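Local coordinates for ABC transporter substrate-binding protein (Vibrio cholerae, PDB 3LKV) that probably serves as the periplasmic substrate-binding component of an ABC transporter, and holds a phenylalanine between its two lobes in the crystal, at residues 8-13 with 66-71; 28-33 with 44-49. All blocks are in the same frame, centred on the assembly; numbering follows the deposited sequence.

The two contacts lie on one lobe with their centres about 11 Å apart, and they share a sheet: strand 9-15 of contact 1 runs beside strand 44-50 of contact 2. Backbone bonds join them directly, Val13 N to Asp47 O at 2.8 Å and Ala9 O to Glu45 N at 2.9 Å, both probable hydrogen bonds. Lys10 of contact 1 reaches the zinc-binding carboxylates of Glu45 and Asp47 in contact 2, its side chain about 4 Å from the metal at nearest atoms. The bound phenylalanine is more distant, about 14 Å from the side chain of Leu29 at nearest atoms. Both contacts also touch the second subunit.

Contact 1. Residues 8-13 with 66-71; sequences TAKVAV and VGENPD
Lys10 and Asp71 are joined through the lysine backbone, which the aspartate grips twice. Lys10 N donates a hydrogen bond to Asp71 OD2 at 2.7 Å, with an N-H...O angle of 154°, and the carboxylate oxygen accepts through its anti lone pair. In return Asp71 N donates to Lys10 O at 2.8 Å, so one residue pairs with both the N-H and the C=O of Lys10, whose backbone is also bonded to Val72 of the next strand. With CG beside its own backbone N (chi1 -61°), the Asp71 carboxylate is brought back to the same stretch of strand that its amide binds.

The Lys10 side chain leaves in another direction, along the loop 68-70. Its CG rests against the proline, 3.9 Å from Pro70 CA. Farther out, Lys10 CE lies 3.1 Å from Glu68 O. The Lys10 and Glu68 side chains cross at about a right angle, leaving Lys10 NZ 3.8 Å from Glu68 OE1, a long salt bridge. The bend at chi4 (90°) turns the ammonium out of the line of its chain; its stronger partners are Glu45 OE2 and Asp47 OD2, two zinc ligands, so Lys10 is a second-shell residue that probably offsets some of their negative charge. On the same side of the strand as Pro70, Ala12 points its methyl at the proline, CB to CB 4.0 Å.

A type I turn from Val66 to Asn69 carries the chain away from helix 55-66, and Pro70 and Asp71 then lead it into strand 72-76, the neighbour of strand 9-15. This is the helix-to-strand return of a parallel alpha/beta sheet, as in the lobes of periplasmic binding proteins.

Contact 2. Residues 28-33 with 44-49; sequences GLLDGL and LEFDYK. With ZN (zinc ion), chain C.
Leu30 and Phe46 both hold CG anti to the backbone N (chi1 -174° and -176°), and this sends the leucine branch out from the helix and the ring out from the strand until they meet. Leu30 CD1 sits almost squarely over one face of the ring, 3.7 Å from the centroid of Phe46 and 6° off the ring normal, a CH-pi contact in which a single methyl is centred on the six carbons. Leu29 comes from a different direction: its CD2 meets Phe46 CE1 at the ring edge, near the ring plane, at 4.0 Å. Leu33 CD1 approaches the same carbon, Phe46 CE1, obliquely at 4.2 Å. Leu30 thus covers a face, Leu29 meets the edge, and Leu33 comes in at a slant.

Nearer the start of the strand, Leu44 enters the same cluster. Its side chain crosses that of Leu33 at about a right angle, with Leu44 CD2 4.2 Å from Leu33 CD1. Val13 of the adjoining strand also packs on Phe46.

Glu45 and Asp47 alternate with Leu44 and Phe46 along the strand and point to the other side of the sheet, where zinc is bound by Glu45 OE2 at 2.0 Å and by both carboxylate oxygens of Asp47. Glu45 OE2 and Asp47 OD1 of the second subunit complete the zinc site, so the metal bridges the two copies.

Helix 28-33 and strand 44-49 run antiparallel, the axes of these short segments approaching to 11.3 Å. The packing closes the beta-alpha-beta unit of strand 9-15, helix 20-35 and strand 44-50, the crossover characteristic of Rossmann-like periplasmic binding protein lobes.

Contact 1. Residues 8-13 with 66-71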
ATOM      1  N   THR A   8      -1.749  -5.662  18.537  1.00 39.17           N
ATOM      2  CA  THR A   8      -1.350  -5.083  17.254  1.00 37.73           C
ATOM      3  C   THR A   8      -0.262  -4.019  17.495  1.00 35.17           C
ATOM      4  O   THR A   8      -0.478  -3.092  18.259  1.00 36.58           O
ATOM      5  CB  THR A   8      -2.572  -4.416  16.541  1.00 37.77           C
ATOM      6  OG1 THR A   8      -3.511  -5.435  16.217  1.00 40.89           O
ATOM      7  CG2 THR A   8      -2.189  -3.667  15.224  1.00 36.03           C
ATOM      8  N   ALA A   9       0.882  -4.118  16.849  1.00 31.22           N
ATOM      9  CA  ALA A   9       1.866  -3.055  16.946  1.00 29.06           C
ATOM     10  C   ALA A   9       1.395  -1.852  16.128  1.00 27.88           C
ATOM     11  O   ALA A   9       0.923  -1.999  14.975  1.00 26.73           O
ATOM     12  CB  ALA A   9       3.183  -3.528  16.425  1.00 28.86           C
ATOM     13  N   LYS A  10       1.544  -0.674  16.693  1.00 25.55           N
ATOM     14  CA  LYS A  10       1.180   0.548  15.994  1.00 26.05           C
ATOM     15  C   LYS A  10       2.416   1.397  15.761  1.00 23.79           C
ATOM     16  O   LYS A  10       3.039   1.858  16.687  1.00 22.45           O
ATOM     17  CB  LYS A  10       0.137   1.317  16.780  1.00 26.90           C
ATOM     18  CG  LYS A  10      -0.485   2.529  16.030  1.00 31.87           C
ATOM     19  CD  LYS A  10      -1.872   2.954  16.710  1.00 38.14           C
ATOM     20  CE  LYS A  10      -2.222   4.475  16.566  1.00 41.75           C
ATOM     21  NZ  LYS A  10      -3.026   4.884  15.351  1.00 42.08           N
ATOM     22  N   VAL A  11       2.766   1.540  14.498  1.00 22.07           N
ATOM     23  CA  VAL A  11       3.949   2.253  14.053  1.00 20.50           C
ATOM     24  C   VAL A  11       3.468   3.417  13.183  1.00 21.11           C
ATOM     25  O   VAL A  11       2.771   3.194  12.188  1.00 20.59           O
ATOM     26  CB  VAL A  11       4.871   1.315  13.294  1.00 19.47           C
ATOM     27  CG1 VAL A  11       6.100   2.066  12.724  1.00 16.90           C
ATOM     28  CG2 VAL A  11       5.305   0.145  14.264  1.00 16.77           C
ATOM     29  N   ALA A  12       3.871   4.638  13.554  1.00 20.03           N
ATOM     30  CA  ALA A  12       3.452   5.836  12.862  1.00 20.21           C
ATOM     31  C   ALA A  12       4.678   6.512  12.258  1.00 19.17           C
ATOM     32  O   ALA A  12       5.628   6.807  12.978  1.00 19.42           O
ATOM     33  CB  ALA A  12       2.723   6.789  13.853  1.00 19.14           C
ATOM     34  N   VAL A  13       4.618   6.739  10.957  1.00 18.64           N
ATOM     35  CA  VAL A  13       5.727   7.154  10.160  1.00 18.78           C
ATOM     36  C   VAL A  13       5.485   8.535   9.601  1.00 19.25           C
ATOM     37  O   VAL A  13       4.493   8.759   8.904  1.00 19.65           O
ATOM     38  CB  VAL A  13       5.960   6.217   8.971  1.00 20.04           C
ATOM     39  CG1 VAL A  13       7.194   6.682   8.198  1.00 18.24           C
ATOM     40  CG2 VAL A  13       6.104   4.747   9.426  1.00 19.14           C
ATOM     41  N   VAL A  66       1.300  11.860  18.010  1.00 21.36           N
ATOM     42  CA  VAL A  66       1.479  11.664  19.451  1.00 21.89           C
ATOM     43  C   VAL A  66       0.135  11.471  20.177  1.00 22.59           C
ATOM     44  O   VAL A  66       0.059  10.722  21.086  1.00 22.75           O
ATOM     45  CB  VAL A  66       2.309  12.781  20.117  1.00 21.18           C
ATOM     46  CG1 VAL A  66       2.138  12.708  21.669  1.00 20.58           C
ATOM     47  CG2 VAL A  66       3.780  12.634  19.665  1.00 19.05           C
ATOM     48  N   GLY A  67      -0.913  12.133  19.728  1.00 24.50           N
ATOM     49  CA  GLY A  67      -2.207  11.985  20.359  1.00 25.09           C
ATOM     50  C   GLY A  67      -2.918  10.658  20.072  1.00 26.73           C
ATOM     51  O   GLY A  67      -3.902  10.413  20.674  1.00 26.47           O
ATOM     52  N   GLU A  68      -2.441   9.857  19.112  1.00 27.77           N
ATOM     53  CA  GLU A  68      -2.992   8.549  18.793  1.00 29.04           C
ATOM     54  C   GLU A  68      -2.210   7.407  19.501  1.00 29.68           C
ATOM     55  O   GLU A  68      -2.391   6.234  19.173  1.00 30.40           O
ATOM     56  CB  GLU A  68      -2.930   8.348  17.264  1.00 29.68           C
ATOM     57  CG  GLU A  68      -3.844   9.263  16.473  1.00 33.71           C
ATOM     58  CD  GLU A  68      -3.580   9.252  14.947  1.00 42.07           C
ATOM     59  OE1 GLU A  68      -2.659   8.537  14.428  1.00 50.13           O
ATOM     60  OE2 GLU A  68      -4.310   9.987  14.255  1.00 46.04           O
ATOM     61  N   ASN A  69      -1.336   7.739  20.443  1.00 28.83           N
ATOM     62  CA  ASN A  69      -0.606   6.721  21.190  1.00 29.81           C
ATOM     63  C   ASN A  69      -0.062   5.508  20.380  1.00 27.37           C
ATOM     64  O   ASN A  69      -0.462   4.376  20.565  1.00 27.57           O
ATOM     65  CB  ASN A  69      -1.478   6.285  22.349  1.00 31.00           C
ATOM     66  CG  ASN A  69      -2.068   7.505  23.087  1.00 36.02           C
ATOM     67  OD1 ASN A  69      -1.333   8.398  23.524  1.00 39.62           O
ATOM     68  ND2 ASN A  69      -3.395   7.588  23.137  1.00 39.31           N
ATOM     69  N   PRO A  70       0.827   5.764  19.436  1.00 24.02           N
ATOM     70  CA  PRO A  70       1.430   4.638  18.738  1.00 22.98           C
ATOM     71  C   PRO A  70       2.491   4.008  19.631  1.00 21.76           C
ATOM     72  O   PRO A  70       2.953   4.655  20.552  1.00 21.83           O
ATOM     73  CB  PRO A  70       2.079   5.285  17.526  1.00 21.90           C
ATOM     74  CG  PRO A  70       2.496   6.668  18.061  1.00 21.82           C
ATOM     75  CD  PRO A  70       1.394   7.047  19.030  1.00 24.38           C
ATOM     76  N   ASP A  71       2.891   2.784  19.337  1.00 21.31           N
ATOM     77  CA  ASP A  71       3.962   2.103  20.087  1.00 20.80           C
ATOM     78  C   ASP A  71       5.309   2.705  19.701  1.00 20.98           C
ATOM     79  O   ASP A  71       6.230   2.826  20.538  1.00 20.85           O
ATOM     80  CB  ASP A  71       3.935   0.607  19.805  1.00 21.01           C
ATOM     81  CG  ASP A  71       2.599  -0.059  20.222  1.00 25.14           C
ATOM     82  OD1 ASP A  71       2.340  -0.104  21.431  1.00 29.39           O
ATOM     83  OD2 ASP A  71       1.777  -0.531  19.379  1.00 28.62           O
TER

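Contact 2. Residues 28-33 with 44-49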
ATOM      1  N   GLY A  28      11.436  -0.020   2.528  1.00 21.51           N
ATOM      2  CA  GLY A  28      12.374  -0.883   3.235  1.00 22.25           C
ATOM      3  C   GLY A  28      11.968  -1.178   4.673  1.00 21.21           C
ATOM      4  O   GLY A  28      12.087  -2.315   5.154  1.00 20.54           O
ATOM      5  N   LEU A  29      11.463  -0.158   5.343  1.00 20.31           N
ATOM      6  CA  LEU A  29      10.991  -0.323   6.684  1.00 20.10           C
ATOM      7  C   LEU A  29       9.807  -1.311   6.754  1.00 21.19           C
ATOM      8  O   LEU A  29       9.760  -2.196   7.619  1.00 20.14           O
ATOM      9  CB  LEU A  29      10.591   1.031   7.242  1.00 19.39           C
ATOM     10  CG  LEU A  29       9.832   0.966   8.574  1.00 19.30           C
ATOM     11  CD1 LEU A  29      10.659   0.274   9.651  1.00 21.69           C
ATOM     12  CD2 LEU A  29       9.460   2.405   9.002  1.00 17.53           C
ATOM     13  N   LEU A  30       8.836  -1.080   5.868  1.00 20.47           N
ATOM     14  CA  LEU A  30       7.692  -1.913   5.756  1.00 21.68           C
ATOM     15  C   LEU A  30       8.068  -3.395   5.480  1.00 21.55           C
ATOM     16  O   LEU A  30       7.557  -4.284   6.144  1.00 20.52           O
ATOM     17  CB  LEU A  30       6.769  -1.371   4.659  1.00 21.68           C
ATOM     18  CG  LEU A  30       5.401  -2.063   4.487  1.00 26.20           C
ATOM     19  CD1 LEU A  30       4.545  -1.822   5.800  1.00 28.80           C
ATOM     20  CD2 LEU A  30       4.653  -1.578   3.191  1.00 27.59           C
ATOM     21  N   ASP A  31       8.957  -3.641   4.520  1.00 22.07           N
ATOM     22  CA  ASP A  31       9.371  -5.015   4.167  1.00 22.57           C
ATOM     23  C   ASP A  31      10.196  -5.634   5.289  1.00 22.05           C
ATOM     24  O   ASP A  31      10.046  -6.807   5.606  1.00 21.81           O
ATOM     25  CB  ASP A  31      10.178  -5.039   2.867  1.00 24.02           C
ATOM     26  CG  ASP A  31       9.378  -4.515   1.640  1.00 26.96           C
ATOM     27  OD1 ASP A  31       8.140  -4.355   1.743  1.00 28.13           O
ATOM     28  OD2 ASP A  31      10.012  -4.275   0.579  1.00 29.06           O
ATOM     29  N   GLY A  32      11.035  -4.832   5.932  1.00 21.61           N
ATOM     30  CA  GLY A  32      11.822  -5.345   7.043  1.00 21.43           C
ATOM     31  C   GLY A  32      10.932  -5.722   8.223  1.00 21.17           C
ATOM     32  O   GLY A  32      11.179  -6.730   8.897  1.00 20.03           O
ATOM     33  N   LEU A  33       9.890  -4.930   8.472  1.00 20.42           N
ATOM     34  CA  LEU A  33       8.935  -5.274   9.560  1.00 20.59           C
ATOM     35  C   LEU A  33       8.211  -6.590   9.230  1.00 21.69           C
ATOM     36  O   LEU A  33       8.109  -7.471  10.066  1.00 20.24           O
ATOM     37  CB  LEU A  33       7.932  -4.159   9.786  1.00 19.97           C
ATOM     38  CG  LEU A  33       8.499  -2.970  10.562  1.00 17.92           C
ATOM     39  CD1 LEU A  33       7.514  -1.858  10.568  1.00 18.32           C
ATOM     40  CD2 LEU A  33       8.853  -3.437  11.997  1.00 18.89           C
ATOM     41  N   LEU A  44       0.023  -5.514  12.470  1.00 22.89           N
ATOM     42  CA  LEU A  44       0.770  -4.263  12.314  1.00 22.95           C
ATOM     43  C   LEU A  44      -0.179  -3.242  11.735  1.00 22.75           C
ATOM     44  O   LEU A  44      -0.793  -3.518  10.721  1.00 24.38           O
ATOM     45  CB  LEU A  44       1.973  -4.425  11.352  1.00 21.44           C
ATOM     46  CG  LEU A  44       2.689  -3.129  10.984  1.00 22.21           C
ATOM     47  CD1 LEU A  44       3.365  -2.465  12.176  1.00 19.44           C
ATOM     48  CD2 LEU A  44       3.721  -3.397   9.831  1.00 18.19           C
ATOM     49  N   GLU A  45      -0.300  -2.097  12.394  1.00 22.30           N
ATOM     50  CA  GLU A  45      -0.986  -0.918  11.872  1.00 22.03           C
ATOM     51  C   GLU A  45       0.186   0.043  11.573  1.00 21.85           C
ATOM     52  O   GLU A  45       0.915   0.456  12.472  1.00 20.86           O
ATOM     53  CB  GLU A  45      -1.957  -0.315  12.905  1.00 21.24           C
ATOM     54  CG  GLU A  45      -2.624   1.023  12.463  1.00 22.69           C
ATOM     55  CD  GLU A  45      -3.440   1.715  13.590  1.00 24.75           C
ATOM     56  OE1 GLU A  45      -3.600   1.110  14.652  1.00 28.34           O
ATOM     57  OE2 GLU A  45      -3.962   2.860  13.410  1.00 28.02           O
ATOM     58  N   PHE A  46       0.338   0.384  10.311  1.00 21.34           N
ATOM     59  CA  PHE A  46       1.470   1.172   9.837  1.00 22.50           C
ATOM     60  C   PHE A  46       0.829   2.451   9.270  1.00 22.37           C
ATOM     61  O   PHE A  46       0.280   2.446   8.205  1.00 22.31           O
ATOM     62  CB  PHE A  46       2.164   0.342   8.761  1.00 22.18           C
ATOM     63  CG  PHE A  46       3.389   0.926   8.208  1.00 22.72           C
ATOM     64  CD1 PHE A  46       4.610   0.683   8.782  1.00 25.05           C
ATOM     65  CD2 PHE A  46       3.345   1.669   7.030  1.00 28.41           C
ATOM     66  CE1 PHE A  46       5.786   1.171   8.211  1.00 24.10           C
ATOM     67  CE2 PHE A  46       4.525   2.172   6.453  1.00 26.03           C
ATOM     68  CZ  PHE A  46       5.733   1.912   7.031  1.00 26.09           C
ATOM     69  N   ASP A  47       0.850   3.512  10.021  1.00 22.60           N
ATOM     70  CA  ASP A  47       0.270   4.778   9.568  1.00 23.70           C
ATOM     71  C   ASP A  47       1.423   5.641   9.073  1.00 24.19           C
ATOM     72  O   ASP A  47       2.528   5.574   9.589  1.00 25.02           O
ATOM     73  CB  ASP A  47      -0.390   5.492  10.743  1.00 24.01           C
ATOM     74  CG  ASP A  47      -1.635   4.776  11.244  1.00 25.00           C
ATOM     75  OD1 ASP A  47      -2.342   4.201  10.417  1.00 25.32           O
ATOM     76  OD2 ASP A  47      -1.934   4.817  12.456  1.00 28.74           O
ATOM     77  N   TYR A  48       1.112   6.502   8.133  1.00 24.39           N
ATOM     78  CA  TYR A  48       2.062   7.212   7.336  1.00 24.19           C
ATOM     79  C   TYR A  48       1.483   8.603   7.010  1.00 23.06           C
ATOM     80  O   TYR A  48       0.344   8.734   6.595  1.00 22.48           O
ATOM     81  CB  TYR A  48       2.287   6.412   6.051  1.00 25.16           C
ATOM     82  CG  TYR A  48       2.930   7.250   5.028  1.00 28.11           C
ATOM     83  CD1 TYR A  48       4.178   7.831   5.285  1.00 32.61           C
ATOM     84  CD2 TYR A  48       2.269   7.582   3.850  1.00 30.97           C
ATOM     85  CE1 TYR A  48       4.775   8.686   4.366  1.00 31.94           C
ATOM     86  CE2 TYR A  48       2.862   8.448   2.919  1.00 31.10           C
ATOM     87  CZ  TYR A  48       4.103   8.994   3.202  1.00 30.95           C
ATOM     88  OH  TYR A  48       4.711   9.824   2.272  1.00 36.00           O
ATOM     89  N   LYS A  49       2.278   9.645   7.176  1.00 23.16           N
ATOM     90  CA  LYS A  49       1.904  10.994   6.754  1.00 23.19           C
ATOM     91  C   LYS A  49       3.129  11.688   6.143  1.00 22.29           C
ATOM     92  O   LYS A  49       4.249  11.577   6.695  1.00 20.71           O
ATOM     93  CB  LYS A  49       1.396  11.818   7.934  1.00 24.07           C
ATOM     94  CG  LYS A  49      -0.053  11.535   8.474  1.00 30.05           C
ATOM     95  CD  LYS A  49      -1.161  11.741   7.394  1.00 39.98           C
ATOM     96  CE  LYS A  49      -2.652  11.734   7.967  1.00 42.28           C
ATOM     97  NZ  LYS A  49      -2.811  12.912   8.913  1.00 41.73           N
TER
HETATM   98 ZN    ZN C 401      -3.758   3.926  11.722  0.50 31.30          ZN